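Long-range contacts in kojibiose phosphorylase (PDB 6W0P), which belongs to glycoside hydrolase family 65, joining an N-terminal beta-sandwich domain, a central helical catalytic domain and a small C-terminal beta domain: residues K299-I304 and G313-L318; F319-A324 and P358-S363; H712-K717 and N731-N736. All coordinates share one frame; numbering follows the deposited sequence. Where two conformers were deposited one is given.

Interaction 1: residues K299-I304 and G313-L318; sequences KSDILI and GIRYCL
The side-on salt bridge between D301 and R315 ties the link between helix 282-300 and strand 303-305 to the flank of helix 308-324. R315 NH2 donates to D301 OD2 at 2.8 Å, nearly straight at 171°; OD2 lies in the guanidinium plane and receives the bond on its syn lone pair. R315 NE serves the other oxygen, D301 OD1, at 3.0 Å, from a slightly tilted position. One nitrogen thus goes to each oxygen, and the two planes stay 30° apart, so the pair is twisted rather than coplanar. The third guanidinium nitrogen, NH1, bonds to the carbonyl of P13, which leaves the group little freedom to rotate. L303 CD2 lies at the guanidinium edge, 3.4 Å from R315 NH2.

Beside this polar clamp runs an apolar seam. I314 has CG1 anti to its nitrogen (chi1 -167°), a setting that brings this branch to I302 CD1 at 3.8 Å while CG2 is left to meet I304 CD1, also at 3.8 Å. The two isoleucines of the 299-304 segment each cross I314 at about a right angle. L318, one turn further along the helix, puts its CD1 4.1 Å from I302 CG1 and 3.3 Å from S300 O. W673 of helix 666-680 touches both I302 and L318. This is a helix-to-strand connection folded back on the next helix, with strand 303-305, outermost in this chain's five-stranded antiparallel sheet, packed against helix 308-324, which runs into the family 65 catalytic region.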
# COMPACT_ATOMS: atom_id res chain seq x y z
N LYS A 299 -38.89 -17.63 20.43
CA LYS A 299 -38.99 -16.95 19.12
C LYS A 299 -38.11 -17.66 18.09
O LYS A 299 -38.52 -17.69 16.90
CB LYS A 299 -38.73 -15.45 19.29
CG LYS A 299 -39.94 -14.68 19.85
CD LYS A 299 -39.91 -13.19 19.66
CE LYS A 299 -38.60 -12.57 20.13
NZ LYS A 299 -38.53 -11.08 19.92
N SER A 300 -36.97 -18.24 18.48
CA SER A 300 -35.92 -18.58 17.49
C SER A 300 -35.19 -19.90 17.75
O SER A 300 -34.36 -20.25 16.87
CB SER A 300 -34.95 -17.43 17.38
OG SER A 300 -35.64 -16.20 17.16
N ASP A 301 -35.48 -20.63 18.84
CA ASP A 301 -34.69 -21.85 19.19
C ASP A 301 -34.74 -22.82 18.01
O ASP A 301 -35.78 -22.88 17.34
CB ASP A 301 -35.15 -22.55 20.47
CG ASP A 301 -34.13 -23.55 20.98
OD1 ASP A 301 -32.92 -23.23 20.95
OD2 ASP A 301 -34.55 -24.65 21.39
N ILE A 302 -33.63 -23.50 17.72
CA ILE A 302 -33.56 -24.57 16.69
C ILE A 302 -33.27 -25.90 17.39
O ILE A 302 -32.34 -25.94 18.19
CB ILE A 302 -32.50 -24.24 15.64
CG1 ILE A 302 -32.89 -22.99 14.86
CG2 ILE A 302 -32.25 -25.43 14.73
CD1 ILE A 302 -31.92 -22.69 13.77
N LEU A 303 -34.07 -26.93 17.11
CA LEU A 303 -33.86 -28.29 17.65
C LEU A 303 -33.17 -29.10 16.57
O LEU A 303 -33.58 -29.00 15.41
CB LEU A 303 -35.18 -28.95 18.03
CG LEU A 303 -35.99 -28.30 19.15
CD1 LEU A 303 -37.25 -29.13 19.42
CD2 LEU A 303 -35.18 -28.22 20.41
N ILE A 304 -32.18 -29.89 16.96
CA ILE A 304 -31.49 -30.85 16.05
C ILE A 304 -31.45 -32.19 16.77
O ILE A 304 -30.89 -32.23 17.90
CB ILE A 304 -30.09 -30.33 15.66
CG1 ILE A 304 -30.21 -29.04 14.83
CG2 ILE A 304 -29.33 -31.43 14.93
CD1 ILE A 304 -28.91 -28.43 14.40
N GLY A 313 -23.96 -26.72 19.13
CA GLY A 313 -23.42 -25.66 18.25
C GLY A 313 -24.50 -24.65 17.90
O GLY A 313 -24.30 -23.42 18.20
N ILE A 314 -25.60 -25.09 17.30
CA ILE A 314 -26.63 -24.12 16.84
C ILE A 314 -27.13 -23.28 18.03
O ILE A 314 -27.38 -22.08 17.85
CB ILE A 314 -27.79 -24.78 16.08
CG1 ILE A 314 -28.62 -23.71 15.38
CG2 ILE A 314 -28.67 -25.65 16.97
CD1 ILE A 314 -27.81 -22.77 14.53
N ARG A 315 -27.30 -23.89 19.20
CA ARG A 315 -27.86 -23.14 20.35
C ARG A 315 -26.79 -22.18 20.86
O ARG A 315 -27.11 -21.03 21.20
CB ARG A 315 -28.42 -24.10 21.40
CG ARG A 315 -29.38 -23.39 22.33
CD ARG A 315 -30.06 -24.34 23.27
NE ARG A 315 -31.23 -24.93 22.67
CZ ARG A 315 -31.48 -26.23 22.54
NH1 ARG A 315 -30.60 -27.14 22.94
NH2 ARG A 315 -32.63 -26.60 21.99
N TYR A 316 -25.52 -22.59 20.79
CA TYR A 316 -24.41 -21.67 21.12
C TYR A 316 -24.48 -20.47 20.17
O TYR A 316 -24.38 -19.31 20.66
CB TYR A 316 -23.05 -22.40 21.08
CG TYR A 316 -21.90 -21.47 21.33
CD1 TYR A 316 -21.61 -21.02 22.61
CD2 TYR A 316 -21.15 -20.98 20.29
CE1 TYR A 316 -20.57 -20.13 22.83
CE2 TYR A 316 -20.09 -20.12 20.49
CZ TYR A 316 -19.81 -19.67 21.77
OH TYR A 316 -18.79 -18.79 21.95
N CYS A 317 -24.59 -20.72 18.86
CA CYS A 317 -24.65 -19.67 17.80
C CYS A 317 -25.84 -18.72 18.06
O CYS A 317 -25.63 -17.50 18.06
CB CYS A 317 -24.77 -20.27 16.40
SG CYS A 317 -23.27 -21.13 15.86
N LEU A 318 -27.03 -19.25 18.32
CA LEU A 318 -28.21 -18.40 18.64
C LEU A 318 -27.89 -17.56 19.90
O LEU A 318 -28.23 -16.35 19.92
CB LEU A 318 -29.47 -19.25 18.81
CG LEU A 318 -29.87 -20.06 17.58
CD1 LEU A 318 -31.25 -20.67 17.75
CD2 LEU A 318 -29.83 -19.21 16.32

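Interaction 2: residues F319-A324 and P358-S363; sequences FQMIQA and PFYLYS
Helix-to-helix packing inside the catalytic region of the family 65 fold brings helix 308-324 against the end of helix 351-361, and M321 is the residue on which it turns. Its side chain is bent at both chi2 and chi3, which carries the terminal methyl to the base of F359 and the rim of Y360. M321 CE lies 3.7 Å from F359 CB and 3.8 Å from Y360 CE2. Higher up the same side chain, M321 CB sits over a face of the F359 ring, 4.2 Å from its centroid and 27° off the normal, a CH-pi contact. I322 comes to the edge of that ring instead, with CG1 4.4 Å from F359 CZ.

The central domain of family 65 is an (alpha/alpha)6 barrel of helical hairpins, and W673 of helix 666-680 meets F359 edge-to-face, so a third helix joins the same cluster. A single polar bond crosses between the segments: Y360 OH donates to M321 O at 2.7 Å, tilted 28° from the carbonyl plane. Y360 has its CG anti to its own carbonyl carbon (chi1 -60°), a setting that sends the ring across to this backbone oxygen near the end of helix 308-324. F359 CD2 rests over the centre of the Y360 ring, and S363 OG bonds back to F359 O at 3.0 Å.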
# COMPACT_ATOMS: atom_id res chain seq x y z
N PHE A 319 -27.26 -18.16 20.90
CA PHE A 319 -26.91 -17.48 22.17
C PHE A 319 -26.06 -16.24 21.88
O PHE A 319 -26.39 -15.16 22.39
CB PHE A 319 -26.25 -18.45 23.14
CG PHE A 319 -25.79 -17.79 24.42
CD1 PHE A 319 -26.68 -17.60 25.46
CD2 PHE A 319 -24.49 -17.34 24.54
CE1 PHE A 319 -26.26 -16.96 26.62
CE2 PHE A 319 -24.08 -16.73 25.71
CZ PHE A 319 -24.96 -16.53 26.74
N GLN A 320 -25.00 -16.40 21.08
CA GLN A 320 -24.07 -15.29 20.72
C GLN A 320 -24.76 -14.22 19.84
O GLN A 320 -24.37 -13.03 19.92
CB GLN A 320 -22.83 -15.84 20.02
CG GLN A 320 -21.92 -16.65 20.95
CD GLN A 320 -21.41 -15.84 22.12
OE1 GLN A 320 -21.52 -14.61 22.17
NE2 GLN A 320 -20.85 -16.54 23.09
N MET A 321 -25.71 -14.62 19.00
CA MET A 321 -26.46 -13.66 18.14
C MET A 321 -27.30 -12.77 19.06
O MET A 321 -27.34 -11.59 18.82
CB MET A 321 -27.38 -14.34 17.12
CG MET A 321 -26.65 -15.08 15.99
SD MET A 321 -25.71 -13.97 14.94
CE MET A 321 -27.05 -13.35 13.91
N ILE A 322 -27.93 -13.35 20.07
CA ILE A 322 -28.82 -12.64 21.02
C ILE A 322 -27.94 -11.72 21.90
O ILE A 322 -28.38 -10.59 22.24
CB ILE A 322 -29.69 -13.65 21.83
CG1 ILE A 322 -30.63 -14.44 20.91
CG2 ILE A 322 -30.47 -12.90 22.89
CD1 ILE A 322 -31.25 -15.77 21.47
N GLN A 323 -26.74 -12.17 22.24
CA GLN A 323 -25.74 -11.40 23.04
C GLN A 323 -25.20 -10.22 22.23
O GLN A 323 -25.02 -9.12 22.81
CB GLN A 323 -24.59 -12.28 23.51
CG GLN A 323 -24.95 -13.18 24.69
CD GLN A 323 -23.76 -13.56 25.54
OE1 GLN A 323 -23.84 -13.49 26.76
NE2 GLN A 323 -22.67 -13.95 24.91
N ALA A 324 -24.98 -10.42 20.94
CA ALA A 324 -24.39 -9.40 20.05
C ALA A 324 -25.32 -8.20 19.87
O ALA A 324 -24.81 -7.07 19.77
CB ALA A 324 -24.03 -10.02 18.73
N PRO A 358 -30.72 -10.99 8.49
CA PRO A 358 -31.90 -11.85 8.38
C PRO A 358 -32.33 -12.56 9.68
O PRO A 358 -33.50 -12.67 9.94
CB PRO A 358 -31.44 -12.89 7.36
CG PRO A 358 -30.50 -12.11 6.48
CD PRO A 358 -29.71 -11.29 7.46
N PHE A 359 -31.38 -13.00 10.50
CA PHE A 359 -31.73 -13.60 11.81
C PHE A 359 -32.62 -12.60 12.58
O PHE A 359 -33.64 -13.01 13.17
CB PHE A 359 -30.49 -13.99 12.61
CG PHE A 359 -30.82 -14.39 14.02
CD1 PHE A 359 -31.26 -15.67 14.31
CD2 PHE A 359 -30.73 -13.48 15.06
CE1 PHE A 359 -31.61 -16.03 15.60
CE2 PHE A 359 -31.05 -13.84 16.36
CZ PHE A 359 -31.49 -15.11 16.63
N TYR A 360 -32.25 -11.32 12.58
CA TYR A 360 -32.96 -10.27 13.37
C TYR A 360 -34.32 -9.96 12.73
O TYR A 360 -35.27 -9.71 13.47
CB TYR A 360 -32.07 -9.04 13.62
CG TYR A 360 -30.82 -9.40 14.37
CD1 TYR A 360 -30.83 -9.61 15.74
CD2 TYR A 360 -29.60 -9.53 13.71
CE1 TYR A 360 -29.68 -9.97 16.43
CE2 TYR A 360 -28.44 -9.89 14.39
CZ TYR A 360 -28.48 -10.11 15.75
OH TYR A 360 -27.33 -10.47 16.41
N LEU A 361 -34.41 -9.98 11.40
CA LEU A 361 -35.65 -9.69 10.64
C LEU A 361 -36.75 -10.67 11.06
O LEU A 361 -37.90 -10.25 11.11
CB LEU A 361 -35.38 -9.78 9.14
CG LEU A 361 -34.68 -8.57 8.53
CD1 LEU A 361 -34.24 -8.87 7.11
CD2 LEU A 361 -35.56 -7.32 8.57
N TYR A 362 -36.39 -11.91 11.37
CA TYR A 362 -37.34 -13.02 11.65
C TYR A 362 -37.51 -13.26 13.15
O TYR A 362 -38.32 -14.13 13.49
CB TYR A 362 -36.90 -14.28 10.91
CG TYR A 362 -37.17 -14.23 9.43
CD1 TYR A 362 -38.45 -14.42 8.94
CD2 TYR A 362 -36.15 -13.95 8.53
CE1 TYR A 362 -38.70 -14.37 7.58
CE2 TYR A 362 -36.38 -13.91 7.16
CZ TYR A 362 -37.67 -14.10 6.69
OH TYR A 362 -37.93 -14.02 5.35
N SER A 363 -36.84 -12.50 14.02
CA SER A 363 -36.91 -12.66 15.50
C SER A 363 -37.23 -11.35 16.21
O SER A 363 -37.83 -11.44 17.27
CB SER A 363 -35.66 -13.28 16.08
OG SER A 363 -34.53 -12.43 15.93

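Interaction 3: residues H712-K717 and N731-N736; sequences HLLTVK and NILPIN
H712 and L733 meet face-on: L733 CB lies over one face of the imidazole, 4.0 Å from its centroid and 20° off the normal, a CH-pi contact. N731 comes to the ring edge, its OD1 3.1 Å from H712 CE1, with the amide and ring planes 24° apart. A water takes up a place in the ring plane, 3.0 Å from H712 NE2, and donates to I732 O at 3.1 Å, bridging ring and backbone.

Further along the strand, L714 CD2 packs on L733 CD2 at 4.0 Å, the two side chains crossing at about a right angle. L733 has CG anti to its nitrogen (chi1 179°), and this directs both methyls towards strand 712-718.

Outside this shell, T729 OG1 bonds to H712 ND1 and helps to fix the turn of the ring, while K727 packs on H712, L714 and L733. The strands belong to two separate sheets of the C-terminal domain, and no direct backbone hydrogen bond joins these segments; side chains and one water span the gap. With both ring nitrogens engaged, by T729 and by water, the imidazole is held at two points, and the pi face of the ring is where L733 CB rests.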
# COMPACT_ATOMS: atom_id res chain seq x y z
N HIS A 712 -46.91 -13.73 12.81
CA HIS A 712 -47.13 -15.18 13.05
C HIS A 712 -45.82 -15.81 13.51
O HIS A 712 -44.90 -15.89 12.69
CB HIS A 712 -47.64 -15.91 11.81
CG HIS A 712 -48.91 -15.38 11.25
ND1 HIS A 712 -50.13 -15.67 11.81
CD2 HIS A 712 -49.15 -14.62 10.16
CE1 HIS A 712 -51.08 -15.09 11.09
NE2 HIS A 712 -50.50 -14.44 10.08
N LEU A 713 -45.78 -16.26 14.75
CA LEU A 713 -44.65 -17.06 15.26
C LEU A 713 -44.79 -18.48 14.73
O LEU A 713 -45.66 -19.22 15.25
CB LEU A 713 -44.63 -17.03 16.79
CG LEU A 713 -43.51 -17.86 17.43
CD1 LEU A 713 -42.17 -17.56 16.77
CD2 LEU A 713 -43.44 -17.59 18.94
N LEU A 714 -43.98 -18.84 13.74
CA LEU A 714 -44.07 -20.14 13.02
C LEU A 714 -43.05 -21.13 13.57
O LEU A 714 -41.86 -20.76 13.69
CB LEU A 714 -43.79 -19.92 11.54
CG LEU A 714 -44.70 -18.93 10.84
CD1 LEU A 714 -44.11 -18.54 9.51
CD2 LEU A 714 -46.10 -19.51 10.68
N THR A 715 -43.50 -22.37 13.82
CA THR A 715 -42.66 -23.55 14.13
C THR A 715 -42.72 -24.53 12.95
O THR A 715 -43.82 -24.97 12.59
CB THR A 715 -43.10 -24.24 15.42
OG1 THR A 715 -43.07 -23.30 16.50
CG2 THR A 715 -42.23 -25.42 15.77
N VAL A 716 -41.55 -24.85 12.41
CA VAL A 716 -41.34 -25.72 11.24
C VAL A 716 -40.46 -26.86 11.71
O VAL A 716 -39.30 -26.60 11.99
CB VAL A 716 -40.71 -24.97 10.06
CG1 VAL A 716 -40.52 -25.90 8.88
CG2 VAL A 716 -41.51 -23.73 9.66
N LYS A 717 -41.03 -28.07 11.76
CA LYS A 717 -40.32 -29.34 12.05
C LYS A 717 -40.22 -30.15 10.76
O LYS A 717 -41.26 -30.40 10.14
CB LYS A 717 -41.06 -30.12 13.14
CG LYS A 717 -40.35 -31.39 13.58
CD LYS A 717 -41.03 -32.09 14.72
CE LYS A 717 -40.42 -33.46 14.96
NZ LYS A 717 -40.86 -34.06 16.24
N ASN A 731 -55.67 -16.22 12.56
CA ASN A 731 -55.96 -15.76 11.18
C ASN A 731 -55.18 -16.61 10.17
O ASN A 731 -54.18 -17.25 10.53
CB ASN A 731 -55.69 -14.26 11.02
CG ASN A 731 -54.27 -13.88 11.38
OD1 ASN A 731 -53.76 -14.31 12.41
ND2 ASN A 731 -53.65 -13.06 10.55
N ILE A 732 -55.64 -16.63 8.93
CA ILE A 732 -55.01 -17.42 7.83
C ILE A 732 -53.67 -16.78 7.46
O ILE A 732 -53.66 -15.58 7.14
CB ILE A 732 -55.98 -17.50 6.63
CG1 ILE A 732 -57.16 -18.43 6.94
CG2 ILE A 732 -55.23 -17.89 5.35
CD1 ILE A 732 -58.36 -18.23 6.02
N LEU A 733 -52.59 -17.56 7.48
CA LEU A 733 -51.37 -17.20 6.72
C LEU A 733 -51.29 -18.11 5.51
O LEU A 733 -51.18 -19.32 5.66
CB LEU A 733 -50.11 -17.36 7.58
CG LEU A 733 -48.82 -17.02 6.83
CD1 LEU A 733 -48.83 -15.57 6.38
CD2 LEU A 733 -47.58 -17.32 7.68
N PRO A 734 -51.33 -17.56 4.28
CA PRO A 734 -50.97 -18.33 3.10
C PRO A 734 -49.49 -18.68 3.14
O PRO A 734 -48.68 -17.83 3.41
CB PRO A 734 -51.25 -17.43 1.91
CG PRO A 734 -51.36 -16.04 2.48
CD PRO A 734 -51.76 -16.20 3.94
N ILE A 735 -49.18 -19.92 2.85
CA ILE A 735 -47.78 -20.40 2.81
C ILE A 735 -47.65 -21.38 1.64
O ILE A 735 -48.58 -22.16 1.40
CB ILE A 735 -47.40 -20.97 4.19
CG1 ILE A 735 -45.98 -21.53 4.22
CG2 ILE A 735 -48.43 -21.99 4.66
CD1 ILE A 735 -45.56 -21.95 5.60
N ASN A 736 -46.52 -21.30 0.94
CA ASN A 736 -46.22 -22.09 -0.26
C ASN A 736 -45.19 -23.16 0.14
O ASN A 736 -44.07 -22.75 0.56
CB ASN A 736 -45.81 -21.12 -1.37
CG ASN A 736 -45.90 -21.76 -2.72
OD1 ASN A 736 -45.27 -22.79 -2.94
ND2 ASN A 736 -46.71 -21.20 -3.60
O HOH W 1 -51.85 -13.18 7.76

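In the fold
Interactions 1 and 2 lie nearer the centre of the chain and share helix 308-324, which meets first the 299-304 connection and then helix 351-361. They touch directly: K299 NZ probably bonds to S363 O, and L318 packs on F359. W673 contributes to both. Interaction 3 lies in the C-terminal beta domain, its centre about 28 Å from the centre of the chain, yet reaches the same five-stranded sheet as interaction 1, and L713 CD1 packs against the backbone oxygen of K299. The chemistry changes with place: a salt bridge to a partly exposed aspartate beside buried aliphatic packing in 1, an aromatic and methionine cluster with one hydroxyl bond in 2, and a water-bridged imidazole beside exposed residues in 3.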